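Local coordinates for protein leucine aminopeptidase 1, chloroplastic (PDB 5D8N) that removes N-terminal amino acids, preferably leucine, from peptides as a magnesium-dependent homohexameric aminopeptidase of the M17 family and also acts as a protein-folding chaperone, at residues Ala296-Gly301 / Ala393-Tyr398. The protein carries 1 engineered substitution. Numbering follows the deposited sequence.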
# COMPACT_ATOMS: atom_id res chain seq x y z
N ALA A 296 -17.75 23.09 -32.69
CA ALA A 296 -18.27 22.61 -31.42
C ALA A 296 -17.25 22.68 -30.29
O ALA A 296 -16.08 22.33 -30.44
CB ALA A 296 -18.80 21.18 -31.54
N LEU A 297 -17.79 22.92 -29.10
CA LEU A 297 -17.02 22.88 -27.87
C LEU A 297 -17.72 21.89 -26.96
O LEU A 297 -18.88 22.11 -26.59
CB LEU A 297 -17.01 24.27 -27.22
CG LEU A 297 -16.39 25.38 -28.06
CD1 LEU A 297 -16.52 26.71 -27.36
CD2 LEU A 297 -14.91 25.05 -28.27
N VAL A 298 -17.03 20.80 -26.64
CA VAL A 298 -17.55 19.72 -25.83
C VAL A 298 -16.85 19.67 -24.47
O VAL A 298 -15.62 19.65 -24.40
CB VAL A 298 -17.34 18.38 -26.54
CG1 VAL A 298 -17.83 17.24 -25.65
CG2 VAL A 298 -18.09 18.39 -27.85
N GLY A 299 -17.63 19.69 -23.39
CA GLY A 299 -17.07 19.70 -22.05
C GLY A 299 -17.51 18.50 -21.23
O GLY A 299 -18.69 18.14 -21.23
N LYS A 300 -16.56 17.84 -20.59
CA LYS A 300 -16.90 16.77 -19.66
C LYS A 300 -17.71 17.34 -18.50
O LYS A 300 -17.30 18.29 -17.83
CB LYS A 300 -15.63 16.10 -19.14
CG LYS A 300 -15.91 15.01 -18.12
CD LYS A 300 -14.63 14.28 -17.72
CE LYS A 300 -14.50 14.32 -16.22
NZ LYS A 300 -13.70 13.20 -15.72
N GLY A 301 -18.84 16.72 -18.21
CA GLY A 301 -19.77 17.25 -17.22
C GLY A 301 -20.25 16.22 -16.21
O GLY A 301 -21.43 16.12 -15.88
N ALA A 393 -17.58 10.01 -25.16
CA ALA A 393 -17.77 9.25 -26.39
C ALA A 393 -19.08 9.61 -27.10
O ALA A 393 -19.10 9.99 -28.27
CB ALA A 393 -17.71 7.78 -26.07
N ASP A 394 -20.17 9.58 -26.36
CA ASP A 394 -21.47 9.95 -26.89
C ASP A 394 -21.64 11.45 -27.18
O ASP A 394 -22.29 11.83 -28.17
CB ASP A 394 -22.58 9.44 -25.96
CG ASP A 394 -22.81 7.92 -26.13
OD1 ASP A 394 -22.78 7.48 -27.31
OD2 ASP A 394 -23.09 7.22 -25.11
N ALA A 395 -21.01 12.30 -26.37
CA ALA A 395 -21.05 13.74 -26.67
C ALA A 395 -20.31 14.08 -27.95
O ALA A 395 -20.73 14.94 -28.71
CB ALA A 395 -20.44 14.52 -25.52
N LEU A 396 -19.21 13.39 -28.21
CA LEU A 396 -18.44 13.64 -29.41
C LEU A 396 -19.18 13.17 -30.66
O LEU A 396 -19.14 13.81 -31.70
CB LEU A 396 -17.06 13.02 -29.27
CG LEU A 396 -16.08 13.71 -28.33
CD1 LEU A 396 -14.85 12.82 -28.08
CD2 LEU A 396 -15.57 15.04 -28.87
N ILE A 397 -19.82 12.01 -30.56
CA ILE A 397 -20.62 11.50 -31.67
C ILE A 397 -21.73 12.50 -31.94
O ILE A 397 -21.95 12.86 -33.09
CB ILE A 397 -21.22 10.13 -31.32
CG1 ILE A 397 -20.11 9.07 -31.29
CG2 ILE A 397 -22.27 9.71 -32.34
CD1 ILE A 397 -20.45 7.83 -30.47
N TYR A 398 -22.37 13.02 -30.90
CA TYR A 398 -23.43 14.01 -31.07
C TYR A 398 -22.90 15.26 -31.74
O TYR A 398 -23.50 15.81 -32.66
CB TYR A 398 -24.00 14.38 -29.71
CG TYR A 398 -25.19 15.31 -29.76
CD1 TYR A 398 -25.03 16.67 -29.74
CD2 TYR A 398 -26.47 14.81 -29.88
CE1 TYR A 398 -26.12 17.52 -29.82
CE2 TYR A 398 -27.58 15.65 -29.89
CZ TYR A 398 -27.39 17.01 -29.90
OH TYR A 398 -28.48 17.84 -29.85
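V298 directs its CB at the helix, and its two methyls then meet different residues, A395 and L396. CG1 lies anti to the backbone N (chi1 177°), and from there it meets the CB of A395 at 3.8 Å, methyl against methyl. Alanine suits this place because its single methyl, itself directed at the strand, allows the helix backbone to come close: the CA atoms of V298 and A395 are 7.0 Å apart. CG2, turned to the backbone N side, reaches CD2 of L396 at a looser 4.3 Å. The CB of L396 does not aim at the strand, yet its longer, branched chain brings CD2 nearer. A beta-branched valine fits a strand and offers two methyls to the helix at once; L392 and A399, from neighbouring turns, also touch it. All three residues are buried, and the contact between them is purely apolar. On either side of strand 293-305, I352 of strand 347-358 touches A395, while I407 of strand 406-411 touches both V298 and L396, extending the apolar layer between sheet and helix. Two residues beyond V298, K300 belongs to the first magnesium site; here its NZ is hydrogen-bonded to T412 O. This is helix-on-sheet packing, with helix 388-401 laid against the central mixed sheet of the M17 catalytic domain.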